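Local coordinates for alpha,alpha-trehalose-phosphate synthase (UDP-forming) (Burkholderia multivorans, PDB 5UOF), which is a glycosyltransferase of family 20, an enzyme of the GT-B fold in which two Rossmann-like domains face each other, at residues A286-L291 against G333-L338; P295-R300 against R425-P430; R319-L324 against Y345-Y350; G263-V268 against L338-I343. All blocks are in the same frame, centred on the assembly; numbering follows the deposited sequence. Where two conformers were deposited one is given.

Contact 1 of 4, residues A286-L291 against G333-L338; sequences AFERML and GRFSQL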
# COMPACT_ATOMS: atom_id res chain seq x y z
N ALA A 286 -9.72 -4.93 20.11
CA ALA A 286 -10.12 -3.62 20.62
C ALA A 286 -11.28 -3.75 21.60
O ALA A 286 -11.36 -2.97 22.56
CB ALA A 286 -10.49 -2.70 19.46
N PHE A 287 -12.19 -4.70 21.38
CA PHE A 287 -13.24 -4.95 22.36
C PHE A 287 -12.65 -5.46 23.66
O PHE A 287 -13.06 -5.04 24.75
CB PHE A 287 -14.24 -5.96 21.78
CG PHE A 287 -15.43 -6.21 22.66
CD1 PHE A 287 -16.38 -5.22 22.88
CD2 PHE A 287 -15.62 -7.46 23.26
CE1 PHE A 287 -17.49 -5.47 23.70
CE2 PHE A 287 -16.73 -7.70 24.06
CZ PHE A 287 -17.65 -6.71 24.29
N GLU A 288 -11.67 -6.36 23.57
CA GLU A 288 -10.95 -6.82 24.75
C GLU A 288 -10.31 -5.66 25.49
O GLU A 288 -10.43 -5.55 26.71
CB GLU A 288 -9.88 -7.83 24.32
CG GLU A 288 -8.98 -8.29 25.46
CD GLU A 288 -7.74 -9.02 24.96
OE1 GLU A 288 -7.47 -9.01 23.73
OE2 GLU A 288 -7.03 -9.61 25.81
N ARG A 289 -9.64 -4.77 24.75
CA ARG A 289 -8.97 -3.63 25.36
C ARG A 289 -9.97 -2.72 26.05
O ARG A 289 -9.71 -2.21 27.13
CB ARG A 289 -8.18 -2.86 24.29
CG ARG A 289 -7.33 -1.73 24.82
CD ARG A 289 -6.28 -1.30 23.79
NE ARG A 289 -5.30 -2.34 23.51
CZ ARG A 289 -4.18 -2.15 22.81
NH1 ARG A 289 -3.89 -0.96 22.31
NH2 ARG A 289 -3.34 -3.16 22.61
N MET A 290 -11.14 -2.52 25.44
CA MET A 290 -12.15 -1.70 26.10
C MET A 290 -12.58 -2.32 27.43
O MET A 290 -12.71 -1.62 28.43
CB MET A 290 -13.36 -1.50 25.18
CG MET A 290 -14.27 -0.39 25.65
SD MET A 290 -15.98 -0.77 25.27
CE MET A 290 -16.29 -2.11 26.42
N LEU A 291 -12.80 -3.64 27.45
CA LEU A 291 -13.22 -4.30 28.68
C LEU A 291 -12.14 -4.22 29.76
O LEU A 291 -12.46 -4.17 30.95
CB LEU A 291 -13.58 -5.76 28.41
CG LEU A 291 -14.79 -6.00 27.52
CD1 LEU A 291 -14.90 -7.49 27.27
CD2 LEU A 291 -16.07 -5.45 28.18
N GLY A 333 -11.99 -16.54 27.57
CA GLY A 333 -11.32 -17.12 28.72
C GLY A 333 -10.91 -16.06 29.72
O GLY A 333 -10.94 -16.29 30.93
N ARG A 334 -10.54 -14.88 29.23
CA ARG A 334 -10.08 -13.81 30.11
C ARG A 334 -11.23 -13.21 30.91
O ARG A 334 -11.09 -12.98 32.12
CB ARG A 334 -9.39 -12.72 29.28
CG ARG A 334 -8.83 -11.58 30.14
CD ARG A 334 -8.02 -10.59 29.29
NE ARG A 334 -7.54 -9.51 30.15
CZ ARG A 334 -7.00 -8.38 29.71
NH1 ARG A 334 -6.86 -8.16 28.41
NH2 ARG A 334 -6.60 -7.46 30.58
N PHE A 335 -12.37 -12.95 30.26
CA PHE A 335 -13.41 -12.12 30.86
C PHE A 335 -14.71 -12.83 31.18
O PHE A 335 -15.54 -12.25 31.89
CB PHE A 335 -13.73 -10.93 29.93
CG PHE A 335 -12.63 -9.90 29.85
CD1 PHE A 335 -12.20 -9.24 30.99
CD2 PHE A 335 -12.03 -9.60 28.63
CE1 PHE A 335 -11.18 -8.30 30.93
CE2 PHE A 335 -11.01 -8.66 28.56
CZ PHE A 335 -10.59 -8.01 29.71
N SER A 336 -14.93 -14.06 30.70
CA SER A 336 -16.27 -14.62 30.85
C SER A 336 -16.61 -14.90 32.30
O SER A 336 -15.74 -15.11 33.15
CB SER A 336 -16.43 -15.91 30.03
OG SER A 336 -15.55 -16.92 30.47
N GLN A 337 -17.91 -14.89 32.58
CA GLN A 337 -18.44 -15.24 33.88
C GLN A 337 -19.55 -16.28 33.68
O GLN A 337 -19.93 -16.61 32.55
CB GLN A 337 -18.95 -14.00 34.64
CG GLN A 337 -17.86 -12.93 34.87
CD GLN A 337 -16.74 -13.38 35.82
OE1 GLN A 337 -16.90 -14.34 36.58
NE2 GLN A 337 -15.61 -12.69 35.77
N LEU A 338 -20.07 -16.77 34.81
CA LEU A 338 -21.07 -17.83 34.81
C LEU A 338 -22.20 -17.57 33.83
O LEU A 338 -22.69 -18.50 33.18
CB LEU A 338 -21.64 -17.98 36.22
CG LEU A 338 -21.39 -19.30 36.93
CD1 LEU A 338 -22.30 -19.36 38.13
CD2 LEU A 338 -21.66 -20.47 35.98
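With chi1 at 175°, E288 swings CG away from its own backbone N and carries an extended chain across to R334, whose aliphatic part is likewise straight from CG to NE. F335 turns the other way: chi1 of -70° sets its CG beside the backbone N and lays the ring between R334 and L291. The two charged side chains cross at about a right angle and close a salt bridge, R334 NH1 to E288 OE2, 3.0 Å. The carboxylate oxygen sits nearly in the guanidinium plane, but the N-H arrives on the anti side of OE2, 33° out of the carboxylate plane, and the bond is bent. OE2 also pairs with R330, so two arginines share one carboxylate, which probably favours its charged form in this buried place. The phenyl ring is covered on both faces. CG of R334 lies over the centre of one, while L291 CB packs on the opposite face in a CH-pi contact, 4.0 Å from the centroid. L291 CD1 adds an apolar touch to F335 CD2 at 3.8 Å, and E288 CG meets the ring edge at CE2, 3.7 Å away. A flat aromatic suits this slot because it can be sandwiched between two aliphatic chains, whereas arginine has the length to span the gap and keep its charge near the surface. The contact ties helix 280-293 to the C-terminal end of helix 314-335, with L291 also resting on V301 of strand 301-306 and F335 on P342 of the loop that follows.

Contact 2 of 4, residues P295-R300 against R425-P430; sequences PGWQGR and RALSMP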
# COMPACT_ATOMS: atom_id res chain seq x y z
N PRO A 295 -13.50 -1.58 33.18
CA PRO A 295 -13.99 -2.87 33.67
C PRO A 295 -15.43 -2.83 34.14
O PRO A 295 -16.03 -3.90 34.29
CB PRO A 295 -13.03 -3.21 34.82
CG PRO A 295 -12.42 -1.90 35.21
CD PRO A 295 -12.36 -1.07 33.97
N GLY A 296 -16.00 -1.64 34.34
CA GLY A 296 -17.43 -1.55 34.62
C GLY A 296 -18.29 -2.08 33.50
O GLY A 296 -19.46 -2.42 33.73
N TRP A 297 -17.75 -2.17 32.29
CA TRP A 297 -18.50 -2.74 31.18
C TRP A 297 -18.52 -4.26 31.20
O TRP A 297 -19.32 -4.87 30.46
CB TRP A 297 -17.96 -2.23 29.84
CG TRP A 297 -18.56 -0.90 29.51
CD1 TRP A 297 -17.91 0.30 29.44
CD2 TRP A 297 -19.94 -0.63 29.29
NE1 TRP A 297 -18.82 1.30 29.15
CE2 TRP A 297 -20.07 0.76 29.06
CE3 TRP A 297 -21.09 -1.43 29.24
CZ2 TRP A 297 -21.30 1.37 28.80
CZ3 TRP A 297 -22.32 -0.82 28.98
CH2 TRP A 297 -22.41 0.57 28.77
N GLN A 298 -17.67 -4.90 31.99
CA GLN A 298 -17.66 -6.35 32.06
C GLN A 298 -18.98 -6.87 32.61
O GLN A 298 -19.45 -6.42 33.66
CB GLN A 298 -16.48 -6.82 32.92
CG GLN A 298 -15.14 -6.63 32.20
CD GLN A 298 -13.96 -7.03 33.05
OE1 GLN A 298 -14.03 -7.99 33.82
NE2 GLN A 298 -12.86 -6.29 32.93
N GLY A 299 -19.59 -7.80 31.88
CA GLY A 299 -20.90 -8.30 32.23
C GLY A 299 -22.06 -7.40 31.86
O GLY A 299 -23.21 -7.73 32.18
N ARG A 300 -21.80 -6.27 31.21
CA ARG A 300 -22.84 -5.31 30.87
C ARG A 300 -22.94 -5.06 29.37
O ARG A 300 -23.78 -4.25 28.96
CB ARG A 300 -22.60 -3.99 31.60
CG ARG A 300 -22.63 -4.15 33.13
CD ARG A 300 -22.69 -2.80 33.82
NE ARG A 300 -24.04 -2.23 33.79
CZ ARG A 300 -24.87 -2.23 34.83
NH1 ARG A 300 -26.08 -1.69 34.71
NH2 ARG A 300 -24.49 -2.75 35.99
N ARG A 425 -17.02 5.16 24.14
CA ARG A 425 -17.77 6.39 23.91
C ARG A 425 -19.13 6.08 23.30
O ARG A 425 -20.15 6.66 23.70
CB ARG A 425 -16.98 7.32 22.99
CG ARG A 425 -17.73 8.59 22.69
CD ARG A 425 -16.87 9.62 22.00
NE ARG A 425 -17.68 10.78 21.64
CZ ARG A 425 -17.29 11.73 20.80
NH1 ARG A 425 -16.08 11.66 20.23
NH2 ARG A 425 -18.12 12.73 20.53
N ALA A 426 -19.16 5.17 22.33
CA ALA A 426 -20.42 4.78 21.69
C ALA A 426 -21.41 4.21 22.71
O ALA A 426 -22.60 4.52 22.68
CB ALA A 426 -20.14 3.77 20.59
N LEU A 427 -20.93 3.34 23.60
CA LEU A 427 -21.82 2.67 24.53
C LEU A 427 -22.43 3.63 25.54
O LEU A 427 -23.53 3.38 26.04
CB LEU A 427 -21.08 1.55 25.26
CG LEU A 427 -20.76 0.28 24.45
CD1 LEU A 427 -19.67 -0.54 25.12
CD2 LEU A 427 -22.05 -0.55 24.20
N SER A 428 -21.75 4.72 25.88
CA SER A 428 -22.23 5.67 26.87
C SER A 428 -22.76 6.96 26.25
O SER A 428 -23.11 7.88 26.99
CB SER A 428 -21.12 5.99 27.88
OG SER A 428 -20.93 4.90 28.77
N MET A 429 -22.85 7.05 24.93
CA MET A 429 -23.17 8.31 24.28
C MET A 429 -24.57 8.79 24.66
O MET A 429 -25.54 8.01 24.56
CB MET A 429 -23.05 8.19 22.76
CG MET A 429 -23.11 9.56 22.08
SD MET A 429 -22.91 9.45 20.30
CE MET A 429 -21.16 9.05 20.15
N PRO A 430 -24.72 10.04 25.11
CA PRO A 430 -26.06 10.55 25.43
C PRO A 430 -26.98 10.51 24.22
O PRO A 430 -26.55 10.68 23.08
CB PRO A 430 -25.80 11.99 25.87
CG PRO A 430 -24.38 11.98 26.37
CD PRO A 430 -23.66 11.01 25.45
O HOH W 1 -18.78 3.85 28.53
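The indole of W297 and the side chain of L427 slide past each other in opposite directions, the leucine lying against one face of the ring system. A chi1 of -84° places CG of W297 beside its backbone N and turns the indole toward L427. L427 CD1 stands over the six-membered ring in a CH-pi contact, 4.2 Å from its centroid and only 13° off the normal. Nearer the rim, L427 CB approaches W297 CZ2 to 3.6 Å, so the branched chain follows the flat surface from CB to its methyl. S428 comes from another direction: its OG lies at the indole edge, close to the ring plane, 3.5 Å from W297 CZ2. Here the loop between helix 280-293 and strand 301-306 meets helix 416-428 toward its C-terminal part, in the Rossmann-like C-terminal domain of the GT-B fold, built round a parallel sheet. K266 of strand 266-271 touches both W297 and L427, and M290 of helix 280-293 also packs against both. Tryptophan fits such a junction, since its broad face can cover a buried leucine while its one polar atom stays at the edge. A small polar residue such as serine fits the exposed edge of the indole. W297 NE1 donates to a water 2.6 Å away. In the conformer given, S428 OG lies only 2.4 Å from this water, too short to be trusted, so a water bridge from loop to helix is doubtful.

Contact 3 of 4, residues R319-L324 against Y345-Y350; sequences RIRETL and YLNRKY. With EDO (1,2-ethanediol), chain O.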
# COMPACT_ATOMS: atom_id res chain seq x y z
N ARG A 319 -8.09 -20.49 7.55
CA ARG A 319 -7.02 -19.85 8.31
C ARG A 319 -7.57 -18.70 9.14
O ARG A 319 -7.25 -18.57 10.34
CB ARG A 319 -5.93 -19.36 7.36
N ILE A 320 -8.40 -17.85 8.54
CA ILE A 320 -8.95 -16.72 9.28
C ILE A 320 -9.89 -17.21 10.37
O ILE A 320 -9.87 -16.71 11.50
CB ILE A 320 -9.66 -15.76 8.31
CG1 ILE A 320 -8.62 -15.09 7.40
CG2 ILE A 320 -10.46 -14.71 9.08
CD1 ILE A 320 -9.23 -14.19 6.37
N ARG A 321 -10.71 -18.21 10.06
CA ARG A 321 -11.63 -18.75 11.07
C ARG A 321 -10.86 -19.32 12.26
O ARG A 321 -11.22 -19.06 13.41
CB ARG A 321 -12.53 -19.81 10.44
CG ARG A 321 -13.49 -20.44 11.42
CD ARG A 321 -14.54 -21.27 10.71
NE ARG A 321 -15.41 -21.93 11.68
CZ ARG A 321 -16.57 -22.50 11.38
NH1 ARG A 321 -17.03 -22.48 10.13
NH2 ARG A 321 -17.29 -23.07 12.34
N GLU A 322 -9.78 -20.05 12.00
CA GLU A 322 -9.00 -20.61 13.10
C GLU A 322 -8.40 -19.50 13.96
O GLU A 322 -8.43 -19.58 15.19
CB GLU A 322 -7.88 -21.52 12.55
CG GLU A 322 -6.86 -21.89 13.61
CD GLU A 322 -6.00 -23.08 13.21
OE1 GLU A 322 -6.50 -23.96 12.48
OE2 GLU A 322 -4.82 -23.13 13.62
N THR A 323 -7.88 -18.46 13.32
CA THR A 323 -7.31 -17.34 14.06
C THR A 323 -8.36 -16.67 14.93
O THR A 323 -8.09 -16.38 16.11
CB THR A 323 -6.70 -16.33 13.09
OG1 THR A 323 -5.62 -16.95 12.37
CG2 THR A 323 -6.17 -15.14 13.83
N LEU A 324 -9.56 -16.45 14.39
CA LEU A 324 -10.61 -15.76 15.15
C LEU A 324 -11.16 -16.62 16.26
O LEU A 324 -11.51 -16.11 17.34
CB LEU A 324 -11.74 -15.33 14.22
CG LEU A 324 -11.41 -14.26 13.19
CD1 LEU A 324 -12.66 -13.92 12.39
CD2 LEU A 324 -10.86 -13.01 13.89
N TYR A 345 -19.33 -15.51 18.70
CA TYR A 345 -18.75 -15.55 17.36
C TYR A 345 -19.47 -16.66 16.59
O TYR A 345 -19.31 -17.85 16.91
CB TYR A 345 -17.24 -15.76 17.42
CG TYR A 345 -16.61 -16.04 16.09
CD1 TYR A 345 -17.03 -15.38 14.94
CD2 TYR A 345 -15.60 -16.99 15.97
CE1 TYR A 345 -16.46 -15.66 13.72
CE2 TYR A 345 -15.04 -17.28 14.76
CZ TYR A 345 -15.47 -16.60 13.64
OH TYR A 345 -14.91 -16.90 12.43
N LEU A 346 -20.27 -16.26 15.60
CA LEU A 346 -21.25 -17.12 14.96
C LEU A 346 -20.89 -17.25 13.48
O LEU A 346 -21.04 -16.29 12.72
CB LEU A 346 -22.66 -16.55 15.13
CG LEU A 346 -23.12 -16.54 16.59
CD1 LEU A 346 -24.30 -15.60 16.79
CD2 LEU A 346 -23.46 -17.96 17.01
N ASN A 347 -20.44 -18.44 13.09
CA ASN A 347 -20.10 -18.75 11.70
C ASN A 347 -21.35 -19.27 11.00
O ASN A 347 -21.46 -20.43 10.62
CB ASN A 347 -18.97 -19.77 11.65
CG ASN A 347 -17.67 -19.23 12.21
OD1 ASN A 347 -17.20 -19.67 13.26
ND2 ASN A 347 -17.09 -18.28 11.51
N ARG A 348 -22.32 -18.36 10.84
CA ARG A 348 -23.68 -18.72 10.48
C ARG A 348 -24.27 -17.69 9.52
O ARG A 348 -23.93 -16.50 9.57
CB ARG A 348 -24.61 -18.78 11.71
CG ARG A 348 -24.10 -19.58 12.88
CD ARG A 348 -24.35 -21.07 12.69
NE ARG A 348 -23.77 -21.86 13.77
CZ ARG A 348 -22.67 -22.59 13.64
NH1 ARG A 348 -22.04 -22.66 12.47
NH2 ARG A 348 -22.20 -23.27 14.68
N LYS A 349 -25.18 -18.16 8.69
CA LYS A 349 -25.94 -17.32 7.78
C LYS A 349 -27.32 -17.05 8.38
O LYS A 349 -28.03 -17.98 8.75
CB LYS A 349 -26.08 -18.00 6.41
CG LYS A 349 -27.13 -17.39 5.49
CD LYS A 349 -26.69 -16.04 4.94
CE LYS A 349 -27.73 -15.47 3.97
NZ LYS A 349 -27.93 -16.32 2.76
N TYR A 350 -27.69 -15.77 8.48
CA TYR A 350 -29.02 -15.37 8.95
C TYR A 350 -29.76 -14.63 7.85
O TYR A 350 -29.15 -13.91 7.05
CB TYR A 350 -28.92 -14.47 10.19
CG TYR A 350 -28.30 -15.20 11.35
CD1 TYR A 350 -29.06 -16.01 12.18
CD2 TYR A 350 -26.93 -15.10 11.60
CE1 TYR A 350 -28.50 -16.70 13.22
CE2 TYR A 350 -26.35 -15.78 12.65
CZ TYR A 350 -27.14 -16.58 13.46
OH TYR A 350 -26.58 -17.28 14.49
C1 EDO O . -28.86 -20.00 11.11
O1 EDO O . -27.77 -20.47 10.31
C2 EDO O . -28.92 -20.88 12.34
O2 EDO O . -30.29 -21.18 12.63
O HOH W 2 -20.15 -22.70 9.94
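R321 and N347 stack their flat ends in a beta-alpha-beta unit, where helix 314-335 crosses over from strand 301-306 to strand 343-346. The arginine holds CG anti to the backbone N, its chain beyond that is extended to NE, and it meets N347 coming from the opposite direction. The guanidinium and amide planes are 22° apart, with N347 OD1 3.1 Å above one face of the guanidinium and offset toward its rim. R321 NE and OD1 are 3.3 Å apart, but the angle is too poor for a hydrogen bond; NE pairs instead with E325, and NH1 with Y317. These partners probably limit the rotation of the guanidinium, letting its face receive the amide. N347 is the centre of an inverse gamma turn, and its chi1 of -66° turns the amide toward R321 on the helix, while ND2 donates to Y345 OH within its own segment at 2.7 Å. This bond is nearly straight, 169°, and lies in the amide plane, so asparagine both stacks and anchors the tyrosine. Y345, apolar in its ring and polar at its tip, crosses L324 at about a right angle, with L324 CB 3.9 Å from Y345 CE2. A water accepts from R321 NH1 at 3.1 Å and donates to N347 O at 2.7 Å.

Contact 4 of 4, residues G263-V268 against L338-I343; sequences GGRKLV and LDWTPI. With EDO (1,2-ethanediol), chain N; EDO (1,2-ethanediol), chain E.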
# COMPACT_ATOMS: atom_id res chain seq x y z
N GLY A 263 -30.13 -10.45 28.41
CA GLY A 263 -30.48 -10.17 29.80
C GLY A 263 -30.28 -8.73 30.21
O GLY A 263 -29.84 -8.46 31.33
N GLY A 264 -30.61 -7.79 29.32
CA GLY A 264 -30.46 -6.38 29.60
C GLY A 264 -29.09 -5.81 29.26
O GLY A 264 -28.91 -4.59 29.35
N ARG A 265 -28.13 -6.65 28.89
CA ARG A 265 -26.83 -6.13 28.51
C ARG A 265 -26.93 -5.35 27.20
O ARG A 265 -27.79 -5.61 26.36
CB ARG A 265 -25.83 -7.28 28.34
CG ARG A 265 -25.61 -8.03 29.63
CD ARG A 265 -24.61 -9.15 29.46
NE ARG A 265 -24.54 -9.91 30.71
CZ ARG A 265 -24.97 -11.16 30.84
NH1 ARG A 265 -25.48 -11.80 29.80
NH2 ARG A 265 -24.87 -11.76 32.02
N LYS A 266 -26.02 -4.39 27.04
CA LYS A 266 -25.86 -3.71 25.76
C LYS A 266 -25.29 -4.67 24.72
O LYS A 266 -24.63 -5.65 25.05
CB LYS A 266 -24.92 -2.50 25.91
CG LYS A 266 -25.35 -1.48 26.95
CD LYS A 266 -26.40 -0.53 26.42
CE LYS A 266 -26.66 0.59 27.44
NZ LYS A 266 -27.56 1.65 26.89
N LEU A 267 -25.56 -4.37 23.46
CA LEU A 267 -25.23 -5.25 22.35
C LEU A 267 -24.43 -4.47 21.31
O LEU A 267 -24.89 -3.42 20.83
CB LEU A 267 -26.50 -5.84 21.71
CG LEU A 267 -26.33 -6.57 20.38
CD1 LEU A 267 -25.46 -7.81 20.54
CD2 LEU A 267 -27.70 -6.96 19.81
N VAL A 268 -23.24 -4.97 20.99
CA VAL A 268 -22.43 -4.49 19.87
C VAL A 268 -22.57 -5.51 18.75
O VAL A 268 -22.31 -6.70 18.96
CB VAL A 268 -20.96 -4.30 20.27
CG1 VAL A 268 -20.14 -3.75 19.11
CG2 VAL A 268 -20.86 -3.38 21.48
N LEU A 338 -20.07 -16.77 34.81
CA LEU A 338 -21.07 -17.83 34.81
C LEU A 338 -22.20 -17.57 33.83
O LEU A 338 -22.69 -18.50 33.18
CB LEU A 338 -21.64 -17.98 36.22
CG LEU A 338 -21.39 -19.30 36.93
CD1 LEU A 338 -22.30 -19.36 38.13
CD2 LEU A 338 -21.66 -20.47 35.98
N ASP A 339 -22.64 -16.32 33.71
CA ASP A 339 -23.75 -16.05 32.81
C ASP A 339 -23.39 -15.00 31.77
O ASP A 339 -24.25 -14.25 31.31
CB ASP A 339 -25.00 -15.62 33.59
CG ASP A 339 -24.86 -14.26 34.22
OD1 ASP A 339 -23.72 -13.79 34.39
OD2 ASP A 339 -25.91 -13.65 34.54
N TRP A 340 -22.12 -14.94 31.36
CA TRP A 340 -21.72 -13.93 30.38
C TRP A 340 -20.65 -14.49 29.46
O TRP A 340 -19.56 -14.84 29.93
CB TRP A 340 -21.22 -12.67 31.06
CG TRP A 340 -20.80 -11.60 30.09
CD1 TRP A 340 -21.51 -11.13 29.02
CD2 TRP A 340 -19.58 -10.86 30.13
NE1 TRP A 340 -20.80 -10.13 28.39
CE2 TRP A 340 -19.61 -9.95 29.06
CE3 TRP A 340 -18.47 -10.87 30.98
CZ2 TRP A 340 -18.57 -9.06 28.80
CZ3 TRP A 340 -17.42 -9.98 30.73
CH2 TRP A 340 -17.48 -9.09 29.65
N THR A 341 -20.97 -14.57 28.16
CA THR A 341 -20.00 -14.80 27.09
C THR A 341 -19.67 -13.46 26.45
O THR A 341 -20.53 -12.86 25.79
CB THR A 341 -20.58 -15.77 26.04
OG1 THR A 341 -20.69 -17.09 26.60
CG2 THR A 341 -19.69 -15.84 24.80
N PRO A 342 -18.46 -12.91 26.66
CA PRO A 342 -18.15 -11.58 26.10
C PRO A 342 -18.29 -11.48 24.59
O PRO A 342 -18.84 -10.49 24.08
CB PRO A 342 -16.70 -11.35 26.55
CG PRO A 342 -16.58 -12.14 27.83
CD PRO A 342 -17.48 -13.34 27.67
N ILE A 343 -17.78 -12.46 23.85
CA ILE A 343 -17.81 -12.44 22.38
C ILE A 343 -18.56 -13.67 21.92
O ILE A 343 -18.10 -14.81 22.10
CB ILE A 343 -16.41 -12.40 21.76
CG1 ILE A 343 -15.68 -11.11 22.16
CG2 ILE A 343 -16.52 -12.46 20.22
CD1 ILE A 343 -14.27 -11.01 21.54
C1 EDO N . -23.01 -17.47 29.39
O1 EDO N . -21.74 -17.93 28.91
C2 EDO N . -24.09 -18.49 29.06
O2 EDO N . -24.07 -18.73 27.65
C1 EDO E . -31.17 -5.82 24.08
O1 EDO E . -30.38 -6.65 24.95
C2 EDO E . -30.27 -4.72 23.54
O2 EDO E . -29.57 -4.14 24.64
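At the N-terminal ends of strands of the parallel sheet in the Rossmann-like C-terminal domain of this GT-B protein, R265, just ahead of strand 266-271, reaches past the intervening strand 301-306 to D339 and W340 in the loop leading to strand 343-346. Its chain is extended from CG to NE, a length that lets its charged end reach the loop. NH2 carries most of the polar contact. It makes a weak hydrogen bond to D339 O, 2.7 Å long but bent to 122°, and a salt bridge to D339 OD2 at 3.3 Å. The carboxylate stands almost perpendicular to the guanidinium, their planes 87° apart, and reaches NH2 because chi1 of 70° tucks CG between the backbone N and the carbonyl carbon. Thus one aspartate offers both its carbonyl and its charge to the same nitrogen. The strongest partner of R265 lies elsewhere: NE donates to G299 O, which holds the guanidinium in position. W340 covers one guanidinium face with the rim of its indole, CD1 standing 3.6 Å above the plane, while the two planes are tilted against each other. Tryptophan suits the site by being large enough to pack also on F335 and L291; its NE1 makes weak hydrogen bonds to V301 O and S302 OG. Farther along the loop, T341 OG1 is hydrogen-bonded to O1 of a 1,2-ethanediol, probably a crystallisation additive, 2.7 Å away.

How the contacts relate
All four contacts belong to the C-terminal Rossmann-like domain. Contacts 1, 2 and 4 cluster with centres 10 to 13 Å apart and touch one another: Q298 of contact 2 probably hydrogen-bonds to L291 O of contact 1, R300 O probably accepts from K266 N of contact 4, and contacts 1 and 4 share L338. Contact 3 lies, centre to centre, about 18 Å from contact 1, earlier on helix 314-335, which both use, and about 25 Å from contact 2. Contacts 3 and 4 both reach the six-stranded parallel sheet. Most pairs interleave in sequence, but contact 1 falls between the segments of contact 4 and contact 3 between those of contact 2; the cluster thus joins successive elements with the late helix 416-428.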